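Local coordinates for protein probable amino acid aminotransferase (Mycobacterium tuberculosis, PDB 6Q1S) that is a probable amino acid aminotransferase of the class IV family, with 4'-deoxy-4'-aminopyridoxal-5'-phosphate and 2-oxoglutaric acid bound in its pockets, at residues Leu36-Gly41 against Gln79-Ser84; Arg72-Ala77 against Leu91-Ser96; Arg228-Asp233 against Ala280-Ala285; Arg58-Pro63 against Ala150-Tyr155. All blocks are in the same frame, centred on the assembly; numbering follows the deposited sequence.

Interaction 1: Leu36-Gly41 against Gln79-Ser84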
loop_
_atom_site.group_PDB
_atom_site.type_symbol
_atom_site.label_atom_id
_atom_site.label_comp_id
_atom_site.label_asym_id
_atom_site.label_seq_id
_atom_site.Cartn_x
_atom_site.Cartn_y
_atom_site.Cartn_z
ATOM N N LEU B 36 -2.316 -14.551 12.435
ATOM C CA LEU B 36 -2.711 -15.276 13.629
ATOM C C LEU B 36 -1.504 -16.000 14.202
ATOM O O LEU B 36 -0.589 -16.389 13.471
ATOM C CB LEU B 36 -3.824 -16.293 13.336
ATOM C CG LEU B 36 -5.174 -15.777 12.834
ATOM C CD1 LEU B 36 -5.151 -15.568 11.329
ATOM C CD2 LEU B 36 -6.284 -16.738 13.224
ATOM N N LEU B 37 -1.514 -16.175 15.518
ATOM C CA LEU B 37 -0.453 -16.877 16.224
ATOM C C LEU B 37 -0.931 -18.270 16.609
ATOM O O LEU B 37 -2.010 -18.423 17.192
ATOM C CB LEU B 37 -0.020 -16.101 17.470
ATOM C CG LEU B 37 1.069 -16.741 18.334
ATOM C CD1 LEU B 37 2.428 -16.638 17.660
ATOM C CD2 LEU B 37 1.097 -16.098 19.711
ATOM N N VAL B 38 -0.138 -19.280 16.270
ATOM C CA VAL B 38 -0.392 -20.648 16.701
ATOM C C VAL B 38 0.398 -20.890 17.980
ATOM O O VAL B 38 1.631 -20.821 17.978
ATOM C CB VAL B 38 -0.008 -21.661 15.612
ATOM C CG1 VAL B 38 -0.104 -23.079 16.152
ATOM C CG2 VAL B 38 -0.904 -21.497 14.396
ATOM N N ARG B 39 -0.310 -21.177 19.070
ATOM C CA ARG B 39 0.323 -21.401 20.362
ATOM C C ARG B 39 -0.390 -22.534 21.081
ATOM O O ARG B 39 -1.619 -22.517 21.204
ATOM C CB ARG B 39 0.305 -20.131 21.225
ATOM C CG ARG B 39 0.679 -20.373 22.679
ATOM C CD ARG B 39 0.588 -19.103 23.515
ATOM N NE ARG B 39 1.768 -18.253 23.359
ATOM C CZ ARG B 39 2.022 -17.183 24.106
ATOM N NH1 ARG B 39 1.182 -16.827 25.068
ATOM N NH2 ARG B 39 3.121 -16.472 23.897
ATOM N N ASP B 40 0.389 -23.514 21.542
ATOM C CA ASP B 40 -0.120 -24.650 22.311
ATOM C C ASP B 40 -1.220 -25.390 21.552
ATOM O O ASP B 40 -2.298 -25.669 22.081
ATOM C CB ASP B 40 -0.604 -24.212 23.697
ATOM C CG ASP B 40 0.529 -23.723 24.582
ATOM O OD1 ASP B 40 0.282 -23.459 25.777
ATOM O OD2 ASP B 40 1.663 -23.583 24.076
ATOM N N GLY B 41 -0.939 -25.700 20.288
ATOM C CA GLY B 41 -1.761 -26.603 19.515
ATOM C C GLY B 41 -2.915 -25.989 18.753
ATOM O O GLY B 41 -3.642 -26.728 18.078
ATOM N N GLN B 79 -3.444 -27.997 12.253
ATOM C CA GLN B 79 -3.095 -29.363 12.630
ATOM C C GLN B 79 -1.839 -29.845 11.919
ATOM O O GLN B 79 -1.131 -30.714 12.437
ATOM C CB GLN B 79 -4.254 -30.307 12.314
ATOM C CG GLN B 79 -5.499 -30.082 13.140
ATOM C CD GLN B 79 -6.663 -30.914 12.650
ATOM O OE1 GLN B 79 -6.476 -31.936 11.988
ATOM N NE2 GLN B 79 -7.875 -30.476 12.962
ATOM N N ARG B 80 -1.549 -29.297 10.738
ATOM C CA ARG B 80 -0.324 -29.664 10.040
ATOM C C ARG B 80 0.901 -29.049 10.705
ATOM O O ARG B 80 1.960 -29.686 10.780
ATOM C CB ARG B 80 -0.409 -29.232 8.578
ATOM C CG ARG B 80 0.765 -29.677 7.737
ATOM C CD ARG B 80 0.356 -30.756 6.755
ATOM N NE ARG B 80 1.438 -31.063 5.826
ATOM C CZ ARG B 80 1.270 -31.683 4.663
ATOM N NH1 ARG B 80 2.314 -31.916 3.879
ATOM N NH2 ARG B 80 0.059 -32.063 4.281
ATOM N N TRP B 81 0.774 -27.820 11.206
ATOM C CA TRP B 81 1.898 -27.179 11.881
ATOM C C TRP B 81 2.142 -27.787 13.255
ATOM O O TRP B 81 3.293 -28.033 13.635
ATOM C CB TRP B 81 1.651 -25.676 11.996
ATOM C CG TRP B 81 2.746 -24.944 12.711
ATOM C CD1 TRP B 81 2.814 -24.671 14.047
ATOM C CD2 TRP B 81 3.929 -24.385 12.127
ATOM N NE1 TRP B 81 3.968 -23.981 14.331
ATOM C CE2 TRP B 81 4.669 -23.792 13.168
ATOM C CE3 TRP B 81 4.435 -24.330 10.824
ATOM C CZ2 TRP B 81 5.887 -23.152 12.950
ATOM C CZ3 TRP B 81 5.643 -23.694 10.609
ATOM C CH2 TRP B 81 6.356 -23.114 11.666
ATOM N N VAL B 82 1.074 -28.026 14.019
ATOM C CA VAL B 82 1.231 -28.583 15.360
ATOM C C VAL B 82 1.824 -29.985 15.287
ATOM O O VAL B 82 2.620 -30.385 16.146
ATOM C CB VAL B 82 -0.123 -28.574 16.097
ATOM C CG1 VAL B 82 0.003 -29.229 17.466
ATOM C CG2 VAL B 82 -0.641 -27.152 16.219
ATOM N N ALA B 83 1.457 -30.748 14.256
ATOM C CA ALA B 83 2.049 -32.065 14.068
ATOM C C ALA B 83 3.521 -31.966 13.692
ATOM O O ALA B 83 4.313 -32.846 14.052
ATOM C CB ALA B 83 1.282 -32.843 13.001
ATOM N N SER B 84 3.906 -30.909 12.976
ATOM C CA SER B 84 5.282 -30.776 12.514
ATOM C C SER B 84 6.216 -30.258 13.600
ATOM O O SER B 84 7.387 -30.653 13.642
ATOM C CB SER B 84 5.335 -29.850 11.297
ATOM O OG SER B 84 4.896 -28.545 11.629
#
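With chi1 at 172°, V38 turns CG1 to the side of its carbonyl carbon, opposite the backbone N, which carries this methyl across to the last turn of helix 67-84. W81 has the same kind of first torsion (chi1 178°), whereas V82 CG2 stands anti to its carbonyl carbon, beside its N. The indole of W81 swings out beside its own carbonyl carbon, and its CD1 comes to 3.9 Å from V38 CG1 in an oblique approach. The same methyl also reaches V82, whose CG2 is 4.1 Å from V38 CG1, so one branch of the strand valine meets two neighbouring helix residues. V82 CG2 also lies 3.5 Å from G41 CA, where the chain has turned after strand 31-39. G41 has phi 89°, a backbone conformation that by itself calls for glycine. On the helix side, S84 OG donates to W81 O over 2.6 Å, with the hydroxyl tilted away from the carbonyl plane; S84 OG also sits above one face of the indole, toward its rim. The indole NE1 is bound to D87 O, which holds the ring's rotation. The contact itself is therefore purely apolar, made by valine methyls, one ring carbon and the glycine CA, while the S84 bond stays within the helix.

Interaction 2: Arg72-Ala77 against Leu91-Ser96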
loop_
_atom_site.group_PDB
_atom_site.type_symbol
_atom_site.label_atom_id
_atom_site.label_comp_id
_atom_site.label_asym_id
_atom_site.label_seq_id
_atom_site.Cartn_x
_atom_site.Cartn_y
_atom_site.Cartn_z
ATOM N N ARG B 72 -11.989 -24.076 7.801
ATOM C CA ARG B 72 -11.411 -25.376 7.476
ATOM C C ARG B 72 -9.955 -25.241 7.046
ATOM O O ARG B 72 -9.110 -26.053 7.439
ATOM C CB ARG B 72 -12.229 -26.068 6.388
ATOM C CG ARG B 72 -11.741 -27.473 6.062
ATOM C CD ARG B 72 -12.599 -28.111 4.988
ATOM N NE ARG B 72 -12.564 -27.347 3.745
ATOM C CZ ARG B 72 -13.432 -27.500 2.753
ATOM N NH1 ARG B 72 -14.412 -28.389 2.861
ATOM N NH2 ARG B 72 -13.328 -26.762 1.656
ATOM N N ALA B 73 -9.647 -24.233 6.225
ATOM C CA ALA B 73 -8.271 -24.037 5.783
ATOM C C ALA B 73 -7.346 -23.728 6.956
ATOM O O ALA B 73 -6.208 -24.208 6.999
ATOM C CB ALA B 73 -8.209 -22.919 4.742
ATOM N N VAL B 74 -7.819 -22.935 7.921
ATOM C CA VAL B 74 -7.002 -22.647 9.097
ATOM C C VAL B 74 -6.857 -23.892 9.964
ATOM O O VAL B 74 -5.786 -24.156 10.521
ATOM C CB VAL B 74 -7.562 -21.444 9.883
ATOM C CG1 VAL B 74 -7.688 -20.236 8.973
ATOM C CG2 VAL B 74 -8.891 -21.758 10.535
ATOM N N GLU B 75 -7.934 -24.672 10.105
ATOM C CA GLU B 75 -7.874 -25.873 10.932
ATOM C C GLU B 75 -6.949 -26.915 10.320
ATOM O O GLU B 75 -6.194 -27.583 11.038
ATOM C CB GLU B 75 -9.277 -26.447 11.124
ATOM C CG GLU B 75 -9.307 -27.752 11.894
ATOM C CD GLU B 75 -9.168 -27.556 13.386
ATOM O OE1 GLU B 75 -9.235 -26.397 13.841
ATOM O OE2 GLU B 75 -8.992 -28.561 14.105
ATOM N N VAL B 76 -6.988 -27.063 8.997
ATOM C CA VAL B 76 -6.091 -27.997 8.326
ATOM C C VAL B 76 -4.647 -27.536 8.477
ATOM O O VAL B 76 -3.754 -28.326 8.806
ATOM C CB VAL B 76 -6.488 -28.148 6.846
ATOM C CG1 VAL B 76 -5.359 -28.779 6.051
ATOM C CG2 VAL B 76 -7.763 -28.970 6.719
ATOM N N ALA B 77 -4.400 -26.245 8.248
ATOM C CA ALA B 77 -3.048 -25.714 8.374
ATOM C C ALA B 77 -2.562 -25.766 9.817
ATOM O O ALA B 77 -1.381 -26.026 10.071
ATOM C CB ALA B 77 -2.995 -24.282 7.842
ATOM N N LEU B 91 0.608 -17.783 11.346
ATOM C CA LEU B 91 -0.433 -18.160 10.401
ATOM C C LEU B 91 -1.050 -16.900 9.809
ATOM O O LEU B 91 -1.475 -16.006 10.548
ATOM C CB LEU B 91 -1.502 -19.016 11.085
ATOM C CG LEU B 91 -2.515 -19.726 10.187
ATOM C CD1 LEU B 91 -2.827 -21.112 10.727
ATOM C CD2 LEU B 91 -3.785 -18.905 10.086
ATOM N N ARG B 92 -1.103 -16.837 8.481
ATOM C CA ARG B 92 -1.606 -15.663 7.782
ATOM C C ARG B 92 -2.653 -16.077 6.758
ATOM O O ARG B 92 -2.505 -17.100 6.087
ATOM C CB ARG B 92 -0.474 -14.896 7.080
ATOM C CG ARG B 92 0.257 -13.914 7.983
ATOM C CD ARG B 92 1.519 -13.371 7.323
ATOM N NE ARG B 92 2.467 -14.411 6.932
ATOM C CZ ARG B 92 3.581 -14.172 6.245
ATOM N NH1 ARG B 92 3.884 -12.932 5.884
ATOM N NH2 ARG B 92 4.391 -15.170 5.918
ATOM N N LEU B 93 -3.717 -15.283 6.661
ATOM C CA LEU B 93 -4.780 -15.475 5.679
ATOM C C LEU B 93 -4.636 -14.424 4.587
ATOM O O LEU B 93 -4.772 -13.231 4.860
ATOM C CB LEU B 93 -6.156 -15.360 6.333
ATOM C CG LEU B 93 -6.253 -15.835 7.779
ATOM C CD1 LEU B 93 -7.600 -15.463 8.375
ATOM C CD2 LEU B 93 -6.043 -17.328 7.828
ATOM N N ILE B 94 -4.374 -14.860 3.360
ATOM C CA ILE B 94 -4.192 -13.952 2.232
ATOM C C ILE B 94 -5.451 -13.992 1.377
ATOM O O ILE B 94 -5.850 -15.057 0.896
ATOM C CB ILE B 94 -2.952 -14.317 1.404
ATOM C CG1 ILE B 94 -1.734 -14.484 2.314
ATOM C CG2 ILE B 94 -2.694 -13.254 0.344
ATOM C CD1 ILE B 94 -1.309 -13.209 3.007
ATOM N N TYR B 95 -6.076 -12.831 1.188
ATOM C CA TYR B 95 -7.337 -12.712 0.458
ATOM C C TYR B 95 -7.191 -11.550 -0.521
ATOM O O TYR B 95 -7.291 -10.384 -0.131
ATOM C CB TYR B 95 -8.506 -12.503 1.416
ATOM C CG TYR B 95 -9.873 -12.566 0.773
ATOM C CD1 TYR B 95 -10.153 -13.489 -0.225
ATOM C CD2 TYR B 95 -10.894 -11.721 1.189
ATOM C CE1 TYR B 95 -11.407 -13.552 -0.809
ATOM C CE2 TYR B 95 -12.150 -11.778 0.615
ATOM C CZ TYR B 95 -12.402 -12.693 -0.382
ATOM O OH TYR B 95 -13.654 -12.751 -0.956
ATOM N N SER B 96 -6.964 -11.873 -1.790
ATOM C CA SER B 96 -6.715 -10.883 -2.824
ATOM C C SER B 96 -7.868 -10.839 -3.816
ATOM O O SER B 96 -8.685 -11.759 -3.893
ATOM C CB SER B 96 -5.414 -11.193 -3.568
ATOM O OG SER B 96 -5.509 -10.829 -4.934
#
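V74 and L93 form the tight part of this contact: V74 CG1 and L93 CD2 are 3.5 Å apart, close for two methyl carbons, and the side chains meet at a slant. V74 points CG1 away from its carbonyl carbon (chi1 -55°) and toward the strand. L93 starts out alongside the helix, and a chi1 of -32°, short of a staggered position, goes with an end that comes nearer to it. Packing is slacker around L91. Its CD2 stands 4.3 Å from V74 CG1, while L91 CD1 lies between V74 O and A77 CB, 4.3 Å from each. E75, directed away from the strand, is exposed, whereas all four touching residues are buried. Around them, L36 of strand 31-39 and V109 of strand 106-113 continue the apolar layer. The axes of the short segments approach to 10.2 Å and run roughly antiparallel, at 149°. This is a helix packed on one face of an antiparallel sheet, an alpha+beta arrangement, in a class IV aminotransferase fold.

Interaction 3: Arg228-Asp233 against Ala280-Ala285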
loop_
_atom_site.group_PDB
_atom_site.type_symbol
_atom_site.label_atom_id
_atom_site.label_comp_id
_atom_site.label_asym_id
_atom_site.label_seq_id
_atom_site.Cartn_x
_atom_site.Cartn_y
_atom_site.Cartn_z
ATOM N N ARG B 228 -10.993 -6.161 32.076
ATOM C CA ARG B 228 -12.224 -5.671 32.689
ATOM C C ARG B 228 -12.824 -6.707 33.631
ATOM O O ARG B 228 -13.370 -6.357 34.684
ATOM C CB ARG B 228 -13.219 -5.281 31.597
ATOM C CG ARG B 228 -12.983 -3.885 31.050
ATOM C CD ARG B 228 -13.933 -3.547 29.918
ATOM N NE ARG B 228 -13.632 -2.231 29.361
ATOM C CZ ARG B 228 -13.752 -1.915 28.076
ATOM N NH1 ARG B 228 -14.165 -2.821 27.201
ATOM N NH2 ARG B 228 -13.453 -0.691 27.663
ATOM N N ALA B 229 -12.732 -7.988 33.270
ATOM C CA ALA B 229 -13.251 -9.051 34.119
ATOM C C ALA B 229 -12.408 -9.271 35.366
ATOM O O ALA B 229 -12.862 -9.966 36.281
ATOM C CB ALA B 229 -13.353 -10.356 33.329
ATOM N N LYS B 230 -11.203 -8.708 35.425
ATOM C CA LYS B 230 -10.337 -8.839 36.587
ATOM C C LYS B 230 -10.281 -7.577 37.436
ATOM O O LYS B 230 -9.578 -7.565 38.451
ATOM C CB LYS B 230 -8.922 -9.221 36.147
ATOM C CG LYS B 230 -8.781 -10.657 35.671
ATOM C CD LYS B 230 -7.402 -10.902 35.075
ATOM C CE LYS B 230 -6.299 -10.283 35.922
ATOM N NZ LYS B 230 -6.124 -10.971 37.228
ATOM N N GLY B 231 -11.013 -6.529 37.068
ATOM C CA GLY B 231 -11.053 -5.310 37.851
ATOM C C GLY B 231 -10.395 -4.110 37.206
ATOM O O GLY B 231 -10.478 -3.010 37.766
ATOM N N TYR B 232 -9.738 -4.275 36.060
ATOM C CA TYR B 232 -9.094 -3.147 35.400
ATOM C C TYR B 232 -10.121 -2.315 34.646
ATOM O O TYR B 232 -11.005 -2.851 33.970
ATOM C CB TYR B 232 -8.012 -3.628 34.430
ATOM C CG TYR B 232 -6.851 -4.340 35.085
ATOM C CD1 TYR B 232 -6.906 -5.702 35.355
ATOM C CD2 TYR B 232 -5.699 -3.649 35.431
ATOM C CE1 TYR B 232 -5.843 -6.355 35.952
ATOM C CE2 TYR B 232 -4.632 -4.291 36.030
ATOM C CZ TYR B 232 -4.708 -5.643 36.290
ATOM O OH TYR B 232 -3.647 -6.284 36.887
ATOM N N ASP B 233 -9.993 -0.996 34.757
ATOM C CA ASP B 233 -10.830 -0.079 34.001
ATOM C C ASP B 233 -10.133 0.269 32.692
ATOM O O ASP B 233 -8.956 0.644 32.687
ATOM C CB ASP B 233 -11.119 1.191 34.803
ATOM C CG ASP B 233 -11.876 0.911 36.087
ATOM O OD1 ASP B 233 -11.435 1.385 37.156
ATOM O OD2 ASP B 233 -12.896 0.192 36.035
ATOM N N ALA B 280 2.127 -8.597 30.515
ATOM C CA ALA B 280 2.392 -9.690 29.587
ATOM C C ALA B 280 1.487 -10.878 29.883
ATOM O O ALA B 280 0.991 -11.537 28.962
ATOM C CB ALA B 280 3.862 -10.099 29.659
ATOM N N GLU B 281 1.259 -11.162 31.167
ATOM C CA GLU B 281 0.317 -12.212 31.536
ATOM C C GLU B 281 -1.104 -11.857 31.119
ATOM O O GLU B 281 -1.879 -12.743 30.742
ATOM C CB GLU B 281 0.387 -12.467 33.040
ATOM C CG GLU B 281 1.776 -12.838 33.530
ATOM C CD GLU B 281 1.856 -12.928 35.040
ATOM O OE1 GLU B 281 1.555 -14.009 35.589
ATOM O OE2 GLU B 281 2.210 -11.915 35.679
ATOM N N LEU B 282 -1.465 -10.572 31.180
ATOM C CA LEU B 282 -2.791 -10.153 30.736
ATOM C C LEU B 282 -2.969 -10.386 29.241
ATOM O O LEU B 282 -4.058 -10.756 28.786
ATOM C CB LEU B 282 -3.022 -8.682 31.079
ATOM C CG LEU B 282 -3.145 -8.320 32.559
ATOM C CD1 LEU B 282 -3.642 -6.891 32.711
ATOM C CD2 LEU B 282 -4.070 -9.292 33.267
ATOM N N VAL B 283 -1.911 -10.162 28.460
ATOM C CA VAL B 283 -1.995 -10.428 27.030
ATOM C C VAL B 283 -1.967 -11.929 26.782
ATOM O O VAL B 283 -2.557 -12.419 25.810
ATOM C CB VAL B 283 -0.864 -9.698 26.280
ATOM C CG1 VAL B 283 -1.001 -9.895 24.776
ATOM C CG2 VAL B 283 -0.870 -8.218 26.627
ATOM N N ASP B 284 -1.293 -12.683 27.653
ATOM C CA ASP B 284 -1.265 -14.136 27.521
ATOM C C ASP B 284 -2.663 -14.723 27.667
ATOM O O ASP B 284 -3.066 -15.600 26.895
ATOM C CB ASP B 284 -0.308 -14.739 28.551
ATOM C CG ASP B 284 1.148 -14.526 28.184
ATOM O OD1 ASP B 284 1.428 -14.255 26.997
ATOM O OD2 ASP B 284 2.015 -14.631 29.079
ATOM N N ALA B 285 -3.414 -14.266 28.671
ATOM C CA ALA B 285 -4.782 -14.736 28.839
ATOM C C ALA B 285 -5.715 -14.195 27.762
ATOM O O ALA B 285 -6.760 -14.800 27.507
ATOM C CB ALA B 285 -5.308 -14.355 30.223
#
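L282 reaches out from helix 275-286 with its two methyls divided between Y232 and K230. Its CD1 stands over one face of the Y232 ring, 4.1 Å from the ring centroid and 20° off the normal, a CH-pi contact offset toward CE1 and CZ. Tyrosine and leucine come at each other from opposite directions. L282 CD2 turns instead to the lysine, where K230 CE is 3.6 Å from it. K230 reaches this place because its chain bends at chi3 (44°) and again at chi4, laying CE in the plane of the tyrosine ring, at its edge. Between the two residues, G231, with positive phi, closes helix 218-229 in a Schellman motif; K230 and Y232, before and after it, both point toward helix 275-286. L282 also packs against L223 of helix 218-229. Methyl, aromatic face and the aliphatic part of a lysine thus make a nonpolar clasp at a partly exposed helix end, one that rests on dispersion and burial, not on the lysine's charge.

Interaction 4: Arg58-Pro63 against Ala150-Tyr155. With PMP (4'-deoxy-4'-aminopyridoxal-5'-phosphate), chain G.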
loop_
_atom_site.group_PDB
_atom_site.type_symbol
_atom_site.label_atom_id
_atom_site.label_comp_id
_atom_site.label_asym_id
_atom_site.label_seq_id
_atom_site.Cartn_x
_atom_site.Cartn_y
_atom_site.Cartn_z
ATOM N N ARG B 58 -15.274 -5.983 3.139
ATOM C CA ARG B 58 -16.368 -5.080 2.795
ATOM C C ARG B 58 -15.850 -3.694 2.439
ATOM O O ARG B 58 -16.310 -3.084 1.466
ATOM C CB ARG B 58 -17.354 -4.975 3.958
ATOM C CG ARG B 58 -18.626 -4.209 3.615
ATOM C CD ARG B 58 -19.436 -3.875 4.857
ATOM N NE ARG B 58 -18.631 -3.142 5.831
ATOM C CZ ARG B 58 -19.094 -2.661 6.980
ATOM N NH1 ARG B 58 -20.366 -2.835 7.315
ATOM N NH2 ARG B 58 -18.280 -2.010 7.801
ATOM N N LEU B 59 -14.890 -3.185 3.211
ATOM C CA LEU B 59 -14.288 -1.892 2.912
ATOM C C LEU B 59 -13.523 -1.896 1.599
ATOM O O LEU B 59 -13.305 -0.827 1.019
ATOM C CB LEU B 59 -13.357 -1.474 4.049
ATOM C CG LEU B 59 -14.035 -1.143 5.379
ATOM C CD1 LEU B 59 -13.053 -1.271 6.530
ATOM C CD2 LEU B 59 -14.633 0.253 5.332
ATOM N N MET B 60 -13.114 -3.065 1.116
ATOM C CA MET B 60 -12.332 -3.173 -0.106
ATOM C C MET B 60 -13.152 -3.666 -1.287
ATOM O O MET B 60 -12.576 -3.990 -2.331
ATOM C CB MET B 60 -11.130 -4.085 0.125
ATOM C CG MET B 60 -10.024 -3.406 0.903
ATOM S SD MET B 60 -8.983 -2.425 -0.188
ATOM C CE MET B 60 -8.090 -3.728 -1.023
ATOM N N ASP B 61 -14.478 -3.721 -1.146
ATOM C CA ASP B 61 -15.371 -4.154 -2.219
ATOM C C ASP B 61 -14.953 -5.518 -2.757
ATOM O O ASP B 61 -14.982 -5.777 -3.963
ATOM C CB ASP B 61 -15.434 -3.108 -3.332
ATOM C CG ASP B 61 -15.880 -1.753 -2.824
ATOM O OD1 ASP B 61 -16.928 -1.687 -2.147
ATOM O OD2 ASP B 61 -15.181 -0.754 -3.091
ATOM N N LEU B 62 -14.553 -6.376 -1.864
ATOM C CA LEU B 62 -14.165 -7.754 -2.082
ATOM C C LEU B 62 -15.338 -8.678 -1.787
ATOM O O LEU B 62 -16.191 -8.358 -0.954
ATOM C CB LEU B 62 -12.982 -8.130 -1.185
ATOM C CG LEU B 62 -11.610 -7.705 -1.702
ATOM C CD1 LEU B 62 -10.575 -7.764 -0.592
ATOM C CD2 LEU B 62 -11.203 -8.597 -2.858
ATOM N N PRO B 63 -15.416 -9.822 -2.465
ATOM C CA PRO B 63 -16.483 -10.780 -2.158
ATOM C C PRO B 63 -16.465 -11.157 -0.687
ATOM O O PRO B 63 -15.404 -11.279 -0.069
ATOM C CB PRO B 63 -16.154 -11.978 -3.055
ATOM C CG PRO B 63 -15.379 -11.391 -4.187
ATOM C CD PRO B 63 -14.579 -10.265 -3.594
ATOM N N ALA B 150 -8.919 -0.696 7.191
ATOM C CA ALA B 150 -8.822 -1.966 6.487
ATOM C C ALA B 150 -7.387 -2.469 6.538
ATOM O O ALA B 150 -6.450 -1.727 6.226
ATOM C CB ALA B 150 -9.284 -1.825 5.035
ATOM N N LYS B 151 -7.222 -3.733 6.927
ATOM C CA LYS B 151 -5.914 -4.383 6.961
ATOM C C LYS B 151 -5.644 -4.964 5.581
ATOM O O LYS B 151 -5.989 -6.108 5.285
ATOM C CB LYS B 151 -5.878 -5.453 8.044
ATOM C CG LYS B 151 -4.486 -5.936 8.393
ATOM C CD LYS B 151 -4.542 -7.005 9.470
ATOM C CE LYS B 151 -3.184 -7.655 9.663
ATOM N NZ LYS B 151 -2.110 -6.630 9.777
ATOM N N THR B 152 -5.018 -4.165 4.724
ATOM C CA THR B 152 -4.774 -4.548 3.343
ATOM C C THR B 152 -3.369 -5.116 3.182
ATOM O O THR B 152 -2.529 -5.043 4.080
ATOM C CB THR B 152 -4.963 -3.353 2.402
ATOM O OG1 THR B 152 -3.839 -2.471 2.512
ATOM C CG2 THR B 152 -6.231 -2.594 2.756
ATOM N N LEU B 153 -3.128 -5.699 2.011
ATOM C CA LEU B 153 -1.817 -6.224 1.654
ATOM C C LEU B 153 -0.844 -5.142 1.210
ATOM O O LEU B 153 0.286 -5.468 0.836
ATOM C CB LEU B 153 -1.955 -7.264 0.540
ATOM C CG LEU B 153 -2.700 -8.547 0.897
ATOM C CD1 LEU B 153 -3.067 -9.320 -0.356
ATOM C CD2 LEU B 153 -1.833 -9.392 1.805
ATOM N N SER B 154 -1.249 -3.873 1.232
ATOM C CA SER B 154 -0.402 -2.779 0.759
ATOM C C SER B 154 0.344 -2.182 1.948
ATOM O O SER B 154 0.024 -1.105 2.455
ATOM C CB SER B 154 -1.245 -1.741 0.032
ATOM O OG SER B 154 -1.694 -2.246 -1.212
ATOM N N TYR B 155 1.379 -2.898 2.387
ATOM C CA TYR B 155 2.117 -2.547 3.595
ATOM C C TYR B 155 3.514 -2.012 3.304
ATOM O O TYR B 155 4.389 -2.080 4.172
ATOM C CB TYR B 155 2.207 -3.754 4.526
ATOM C CG TYR B 155 1.201 -3.727 5.649
ATOM C CD1 TYR B 155 -0.148 -3.518 5.393
ATOM C CD2 TYR B 155 1.600 -3.893 6.966
ATOM C CE1 TYR B 155 -1.071 -3.488 6.419
ATOM C CE2 TYR B 155 0.684 -3.863 8.000
ATOM C CZ TYR B 155 -0.650 -3.660 7.720
ATOM O OH TYR B 155 -1.567 -3.630 8.746
HETATM N N1 PMP G . -2.190 -1.765 13.649
HETATM C C2 PMP G . -1.670 -2.158 12.462
HETATM C C2A PMP G . -1.426 -1.145 11.374
HETATM C C3 PMP G . -1.338 -3.586 12.228
HETATM O O3 PMP G . -0.815 -4.006 11.044
HETATM C C4 PMP G . -1.598 -4.537 13.332
HETATM C C4A PMP G . -1.294 -6.009 13.192
HETATM N N4A PMP G . 0.150 -6.193 12.968
HETATM C C5 PMP G . -2.170 -3.979 14.581
HETATM C C6 PMP G . -2.434 -2.615 14.662
HETATM C C5A PMP G . -2.465 -4.889 15.753
HETATM O O4P PMP G . -3.517 -5.788 15.405
HETATM P P PMP G . -3.575 -7.267 16.038
HETATM O O1P PMP G . -2.319 -8.006 15.642
HETATM O O2P PMP G . -3.660 -7.151 17.541
HETATM O O3P PMP G . -4.788 -7.988 15.502
#
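The CA atoms of L59 and A150 lie 6.5 Å apart, where helix 46-59 ends in a Schellman motif with D61 at positive phi and passes a loop without regular secondary structure. L59 sets its CD1 4.1 Å from A150 CB, and M60 covers the same methyl more loosely through CG. Bends at chi2 (-83°) and chi3 fold the M60 chain back, so that SD comes to 4.0 Å from T152 CG2, the two side chains crossing nearly at right angles. T152 has its hydroxyl on the other branch: OG1 accepts from S154 N at 3.2 Å, an ST turn that shapes the loop. K151 starts away from the helix, and its extended chain, bent at chi4, carries NZ to PMP, where K151 NZ makes a weak hydrogen bond of 3.2 Å to PMP O3. Y155 OH also bonds to this oxygen, which lies in the plane of the tyrosine ring at its edge; the modelled separation is very short and its exact value doubtful. D61 meets R163 and R167 of the second subunit. The loop is thus two-sided: apolar groups face the helix end, while K151 and Y155 approach PMP O3 from the other side of the loop.

Interactions 1 and 2 use successive parts of helix 67-84 against neighbouring strands of one antiparallel sheet, and they touch: L36 packs on L93, and V38 on L91. Interaction 2 is wholly buried, whereas interaction 1 is partly open at the helix end. Interaction 3, also partly buried, joins helices 218-229 and 275-286, far along the chain, yet D284 forms a salt bridge with R39 of interaction 1. Interactions 2 and 4, both buried, reach the second subunit, and Y95 OH of interaction 2 probably bonds to P63 O of interaction 4; interaction 4 alone includes residues bonded to PMP. Across all four, segment pairs meet through apolar groups, and polar contacts lie alongside.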